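Local coordinates for protein 2-dehydro-3-deoxy-D-arabinonate dehydratase (Sulfolobus solfataricus, PDB 2Q18) that catalyses the metal-dependent dehydration of 2-dehydro-3-deoxy-D-arabinonate to 2,5-dioxopentanoate, a step in the oxidation of pentoses to 2-oxoglutarate, at residues Tyr239-Asp243 and Asn244-Asp248; Val193-Ser197 and Asp198-Asn202; Val165-Arg168 and Asp169-Ala172. All coordinates share one frame; numbering follows the deposited sequence.

Contact 1: residues Tyr239-Asp243 and Asn244-Asp248; sequences YLIRD and NPIPD
Asn-244 and Ile-246 fold back on Leu-240 and Ile-241 where helix 233-241 runs out, through a type II beta turn from Ile-241 to Asn-244. Two bonds hold the turn, one from the backbone and one from a side chain. Asn-244 N donates to Ile-241 O at 3.0 Å, from above the carbonyl plane, while the side-chain amide reaches one residue further back: ND2 lies 3.0 Å from Leu-240 O, nearly in line with that C=O and close to the amide's own plane. With CG anti to the backbone N (chi1 -174°), ND2 is carried back to this carbonyl. The amide's OD1 accepts from NE of Arg-123 of the second subunit, so both ends are fixed. Were Asn-244 replaced by an alanine, Leu-240 O would probably lose its side-chain donor and Arg-123 of the second subunit this acceptor, loosening the loop's hold on both. On the tight, buried side Leu-240 and Asn-244 rest on Trp-77, and Leu-240 and Ile-246 on Leu-150. CB of Arg-242 and Asp-243 is directed away from the loop; Arg-242 NH1 forms a salt bridge with Asp-136 and Asp-243 OD2 a hydrogen bond with Ser-135 N, both of the second subunit, while Pro-245 is exposed. Ile-241 is partly exposed, yet its CG2 branch meets Ile-246 CD1 at 3.7 Å.

Contact 2: residues Val193-Ser197 and Asp198-Asn202; sequences VIVTS and DEIKN
Thr-196 and Asp-198 lie side by side at the end of strand 188-195, where the chain leaves the strand in a short 3-10 turn; the pair illustrates how a hydroxyl and a carboxylate two residues apart can brace such a turn. Asp-198 can be followed outward. Its CB sits 3.7 Å from Ser-197 C, close against the preceding peptide. CG then lies between the backbone N and the carbonyl carbon (chi1 60°), which swings the carboxylate back toward the strand. There OD2 accepts a hydrogen bond from Thr-196 OG1 at 2.6 Å, on its syn side and 21° out of the carboxylate plane. The other oxygen, OD1, is hydrogen-bonded to Tyr-37 OH of helix 30-40 and forms a salt bridge with Lys-41 just beyond it. Behind this pair the main chain is stitched by Glu-199 N to Thr-196 O at 2.9 Å and by Ile-200 N to Ser-197 O at 3.2 Å, both donors standing above the carbonyl planes. Glu-199 CG, set beside the backbone N (chi1 -62°), passes 3.5 Å from Thr-196 OG1; the bend at chi2 then turns the carboxylate, whose OE2 is hydrogen-bonded to Met-1 N. On the apolar side Val-195 CG2 touches Ile-200 CD1 at 3.8 Å, the two side chains crossing at about a right angle. Thr-196 OG1 also bonds to Met-1 N, so the hydroxyl links the chain's amino terminus to Asp-198. If that terminus is protonated, it and Lys-41 would probably offset the negative charge of Asp-198 and Glu-199, to which Asp-19 adds close by.

Contact 3: residues Val165-Arg168 and Asp169-Ala172; sequences VSAR and DLEA
Ala-167 O takes Leu-170 N and Glu-171 N, and Arg-168 O takes Ala-172 N, at a strand-to-helix junction whose N-cap is a residue without a polar side chain. Ala-167 is also the centre of an inverse gamma turn, with a weak bond from Arg-168 N to Ser-166 O. Its own carbonyl is shared: Glu-171 N approaches Ala-167 O at 3.3 Å, nearly straight but weak, and Leu-170 N at 3.1 Å, also weak and strongly bent. The firmer helical bond comes one step later, from Ala-172 N to Arg-168 O at 3.0 Å. Ser-166 OG is bonded to Asp-164 O and to NZ of Lys-182, which binds substrate; Asp-164 is itself a magnesium ligand. The carboxylate of Asp-169 is satisfied by other parts of the chain, OD1 by the hydroxyl of Ser-137 and OD2 by Glu-138 N; this ties the loop before strand 140-150 to the helix start.

One turn apart, Arg-168 and Glu-171 run side by side in a long salt bridge, NE to OE1 at 3.5 Å. Arg-168 bends at chi2 and chi3 (-73° and -45°), folding NE back toward the carboxylate; Glu-171 stays extended beyond CG. Their planes stand 64° apart, so the two groups do not form a flat, two-pronged pair. The stronger partner of Glu-171 is the hydroxyl of Tyr-104 on OE2, the oxygen that also approaches a bound phosphate, probably from the crystallisation liquor.

Arg-168 packs on Leu-141 and Glu-143 of strand 140-150, and Glu-143 is a magnesium ligand, which places the junction beside the metal site. On the other flank Ala-167 CB meets Leu-170 CG at 4.0 Å, and both residues, like Glu-171, rest on Ser-181 of helix 178-182.

From the N terminus the chain first reaches contact 3, where strand 156-167 passes into helix 168-173. Helix 178-182 follows, then strand 188-195, whose exit is turned by contact 2. After strands 207-214 and 217-225, helix 233-241 ends in contact 1, which leads to strand 250-253. The three are local turns in series, so none encloses or crosses another. Contacts 2 and 3 leave neighbouring antiparallel strands on opposite sides of the chain's centre, their own centres about 31 Å apart. Contact 3 borders the metal and substrate sites, contact 2 meets the amino-terminal strand and helix 30-40, and contact 1 faces the second subunit.

Contact 1: residues Tyr239-Asp243 and Asn244-Asp248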
# COMPACT_ATOMS: atom_id res chain seq x y z
N TYR A 239 -3.08 5.60 35.27
CA TYR A 239 -1.99 6.58 35.20
C TYR A 239 -1.23 6.54 33.87
O TYR A 239 -0.68 7.56 33.45
CB TYR A 239 -1.04 6.44 36.40
CG TYR A 239 -1.60 7.04 37.67
CD1 TYR A 239 -2.51 6.34 38.46
CD2 TYR A 239 -1.23 8.33 38.07
CE1 TYR A 239 -3.04 6.91 39.63
CE2 TYR A 239 -1.75 8.90 39.23
CZ TYR A 239 -2.65 8.19 40.00
OH TYR A 239 -3.16 8.75 41.15
N LEU A 240 -1.21 5.38 33.22
CA LEU A 240 -0.60 5.24 31.90
C LEU A 240 -1.32 6.10 30.85
O LEU A 240 -0.68 6.84 30.11
CB LEU A 240 -0.58 3.77 31.44
CG LEU A 240 -0.21 3.51 29.97
CD1 LEU A 240 1.19 4.03 29.66
CD2 LEU A 240 -0.33 2.03 29.61
N ILE A 241 -2.65 5.99 30.81
CA ILE A 241 -3.44 6.62 29.75
C ILE A 241 -3.85 8.07 30.04
O ILE A 241 -4.37 8.75 29.15
CB ILE A 241 -4.68 5.77 29.36
CG1 ILE A 241 -5.72 5.74 30.49
CG2 ILE A 241 -4.25 4.36 28.94
CD1 ILE A 241 -7.06 5.11 30.10
N ARG A 242 -3.59 8.54 31.26
CA ARG A 242 -3.93 9.91 31.65
C ARG A 242 -3.22 10.94 30.77
O ARG A 242 -1.99 11.04 30.81
CB ARG A 242 -3.62 10.17 33.12
CG ARG A 242 -3.99 11.58 33.58
CD ARG A 242 -3.69 11.78 35.05
NE ARG A 242 -4.60 11.03 35.91
CZ ARG A 242 -4.55 11.04 37.24
NH1 ARG A 242 -3.63 11.77 37.87
NH2 ARG A 242 -5.41 10.33 37.94
N ASP A 243 -4.00 11.69 30.00
CA ASP A 243 -3.49 12.71 29.07
C ASP A 243 -2.48 12.14 28.07
O ASP A 243 -1.69 12.87 27.48
CB ASP A 243 -2.90 13.90 29.84
CG ASP A 243 -3.92 14.57 30.76
OD1 ASP A 243 -5.11 14.63 30.38
OD2 ASP A 243 -3.52 15.03 31.84
N ASN A 244 -2.54 10.82 27.88
CA ASN A 244 -1.51 10.09 27.15
C ASN A 244 -2.14 8.98 26.32
O ASN A 244 -2.35 7.87 26.82
CB ASN A 244 -0.48 9.53 28.14
CG ASN A 244 0.71 8.88 27.45
OD1 ASN A 244 1.15 9.33 26.39
ND2 ASN A 244 1.24 7.83 28.07
N PRO A 245 -2.46 9.28 25.05
CA PRO A 245 -3.12 8.28 24.21
C PRO A 245 -2.19 7.12 23.90
O PRO A 245 -1.00 7.33 23.65
CB PRO A 245 -3.44 9.07 22.92
CG PRO A 245 -2.45 10.19 22.90
CD PRO A 245 -2.22 10.54 24.34
N ILE A 246 -2.73 5.91 23.95
CA ILE A 246 -1.97 4.72 23.58
C ILE A 246 -2.67 4.00 22.43
O ILE A 246 -3.89 3.98 22.37
CB ILE A 246 -1.75 3.77 24.80
CG1 ILE A 246 -3.09 3.39 25.44
CG2 ILE A 246 -0.80 4.41 25.82
CD1 ILE A 246 -3.06 2.10 26.26
N PRO A 247 -1.89 3.44 21.49
CA PRO A 247 -2.50 2.68 20.39
C PRO A 247 -3.00 1.31 20.81
O PRO A 247 -2.58 0.78 21.84
CB PRO A 247 -1.35 2.55 19.38
CG PRO A 247 -0.11 2.69 20.18
CD PRO A 247 -0.42 3.53 21.37
N ASP A 248 -3.91 0.74 20.01
CA ASP A 248 -4.37 -0.63 20.21
C ASP A 248 -3.18 -1.59 20.14
O ASP A 248 -2.33 -1.46 19.26
CB ASP A 248 -5.40 -1.03 19.15
CG ASP A 248 -6.66 -0.18 19.21
OD1 ASP A 248 -7.11 0.19 20.32
OD2 ASP A 248 -7.21 0.11 18.13

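Contact 2: residues Val193-Ser197 and Asp198-Asn202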
# COMPACT_ATOMS: atom_id res chain seq x y z
N VAL A 193 2.77 -16.69 24.09
CA VAL A 193 1.40 -16.46 23.65
C VAL A 193 0.81 -15.22 24.32
O VAL A 193 1.31 -14.74 25.34
CB VAL A 193 0.47 -17.67 23.97
CG1 VAL A 193 0.85 -18.90 23.14
CG2 VAL A 193 0.48 -18.00 25.48
N ILE A 194 -0.27 -14.71 23.73
CA ILE A 194 -1.15 -13.80 24.45
C ILE A 194 -2.42 -14.57 24.74
O ILE A 194 -3.03 -15.14 23.83
CB ILE A 194 -1.46 -12.52 23.64
CG1 ILE A 194 -0.19 -11.68 23.48
CG2 ILE A 194 -2.58 -11.71 24.31
CD1 ILE A 194 -0.24 -10.75 22.30
N VAL A 195 -2.82 -14.61 26.00
CA VAL A 195 -4.04 -15.30 26.37
C VAL A 195 -5.16 -14.29 26.53
O VAL A 195 -4.95 -13.21 27.10
CB VAL A 195 -3.88 -16.19 27.65
CG1 VAL A 195 -2.66 -17.12 27.51
CG2 VAL A 195 -3.77 -15.35 28.92
N THR A 196 -6.34 -14.62 26.01
CA THR A 196 -7.49 -13.74 26.16
C THR A 196 -7.90 -13.68 27.63
O THR A 196 -7.56 -14.57 28.42
CB THR A 196 -8.67 -14.19 25.29
OG1 THR A 196 -8.98 -15.57 25.54
CG2 THR A 196 -8.33 -14.02 23.81
N SER A 197 -8.60 -12.61 27.99
CA SER A 197 -8.94 -12.31 29.38
C SER A 197 -9.69 -13.44 30.08
O SER A 197 -9.51 -13.66 31.28
CB SER A 197 -9.73 -11.01 29.45
OG SER A 197 -9.77 -10.51 30.77
N ASP A 198 -10.53 -14.17 29.33
CA ASP A 198 -11.30 -15.29 29.88
C ASP A 198 -10.45 -16.54 30.19
O ASP A 198 -10.95 -17.49 30.80
CB ASP A 198 -12.48 -15.65 28.95
CG ASP A 198 -12.04 -16.04 27.54
OD1 ASP A 198 -12.92 -16.32 26.71
OD2 ASP A 198 -10.82 -16.08 27.26
N GLU A 199 -9.19 -16.53 29.76
CA GLU A 199 -8.27 -17.63 30.06
C GLU A 199 -7.67 -17.47 31.46
O GLU A 199 -7.10 -18.42 32.01
CB GLU A 199 -7.15 -17.72 29.02
CG GLU A 199 -7.62 -18.02 27.59
CD GLU A 199 -7.87 -19.50 27.33
OE1 GLU A 199 -7.61 -20.34 28.22
OE2 GLU A 199 -8.33 -19.83 26.21
N ILE A 200 -7.80 -16.27 32.03
CA ILE A 200 -7.30 -15.99 33.38
C ILE A 200 -8.43 -15.49 34.29
O ILE A 200 -8.82 -14.31 34.24
CB ILE A 200 -6.09 -15.01 33.36
CG1 ILE A 200 -4.89 -15.67 32.66
CG2 ILE A 200 -5.71 -14.58 34.78
CD1 ILE A 200 -3.61 -14.88 32.70
N LYS A 201 -8.96 -16.40 35.10
CA LYS A 201 -10.06 -16.09 36.02
C LYS A 201 -9.66 -15.03 37.05
O LYS A 201 -10.45 -14.14 37.36
CB LYS A 201 -10.55 -17.36 36.73
CG LYS A 201 -11.34 -18.32 35.83
CD LYS A 201 -12.73 -17.78 35.49
CE LYS A 201 -13.42 -18.62 34.42
NZ LYS A 201 -13.78 -19.99 34.90
N ASN A 202 -8.44 -15.14 37.56
CA ASN A 202 -7.92 -14.19 38.54
C ASN A 202 -6.46 -13.86 38.27
O ASN A 202 -5.57 -14.67 38.55
CB ASN A 202 -8.10 -14.74 39.96
CG ASN A 202 -7.81 -13.71 41.04
OD1 ASN A 202 -7.40 -12.58 40.76
ND2 ASN A 202 -8.02 -14.10 42.29

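Contact 3: residues Val165-Arg168 and Asp169-Ala172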
# COMPACT_ATOMS: atom_id res chain seq x y z
N VAL A 165 14.06 -6.48 30.75
CA VAL A 165 15.51 -6.62 30.91
C VAL A 165 16.10 -5.27 31.34
O VAL A 165 15.93 -4.26 30.65
CB VAL A 165 16.19 -7.16 29.63
CG1 VAL A 165 17.65 -7.51 29.90
CG2 VAL A 165 15.45 -8.38 29.08
N SER A 166 16.79 -5.27 32.48
CA SER A 166 17.18 -4.03 33.14
C SER A 166 18.66 -3.98 33.53
O SER A 166 19.15 -4.85 34.25
CB SER A 166 16.33 -3.82 34.39
OG SER A 166 14.95 -3.99 34.10
N ALA A 167 19.36 -2.95 33.05
CA ALA A 167 20.73 -2.69 33.46
C ALA A 167 20.73 -2.06 34.86
O ALA A 167 20.86 -0.84 35.01
CB ALA A 167 21.44 -1.81 32.46
N ARG A 168 20.58 -2.92 35.86
CA ARG A 168 20.40 -2.49 37.25
C ARG A 168 21.54 -1.62 37.79
O ARG A 168 21.31 -0.77 38.66
CB ARG A 168 20.17 -3.70 38.15
CG ARG A 168 18.83 -4.42 37.93
CD ARG A 168 17.63 -3.63 38.48
NE ARG A 168 17.89 -3.09 39.82
CZ ARG A 168 17.82 -3.80 40.94
NH1 ARG A 168 17.49 -5.08 40.91
NH2 ARG A 168 18.08 -3.22 42.10
N ASP A 169 22.75 -1.83 37.28
CA ASP A 169 23.90 -1.04 37.72
C ASP A 169 23.80 0.42 37.28
O ASP A 169 24.14 1.32 38.04
CB ASP A 169 25.23 -1.67 37.26
CG ASP A 169 25.31 -1.87 35.75
OD1 ASP A 169 24.28 -2.18 35.12
OD2 ASP A 169 26.43 -1.72 35.20
N LEU A 170 23.33 0.64 36.05
CA LEU A 170 23.16 1.99 35.53
C LEU A 170 22.07 2.74 36.30
O LEU A 170 22.22 3.93 36.61
CB LEU A 170 22.86 1.98 34.02
CG LEU A 170 23.88 1.32 33.08
CD1 LEU A 170 23.53 1.57 31.61
CD2 LEU A 170 25.31 1.77 33.36
N GLU A 171 20.99 2.04 36.63
CA GLU A 171 19.91 2.57 37.44
C GLU A 171 20.37 2.97 38.86
O GLU A 171 20.00 4.03 39.36
CB GLU A 171 18.76 1.56 37.53
CG GLU A 171 17.70 1.90 38.55
CD GLU A 171 16.60 0.86 38.66
OE1 GLU A 171 16.74 -0.25 38.09
OE2 GLU A 171 15.59 1.16 39.33
N ALA A 172 21.16 2.09 39.48
CA ALA A 172 21.67 2.32 40.84
C ALA A 172 22.61 3.51 40.89
O ALA A 172 22.67 4.24 41.88
CB ALA A 172 22.37 1.07 41.36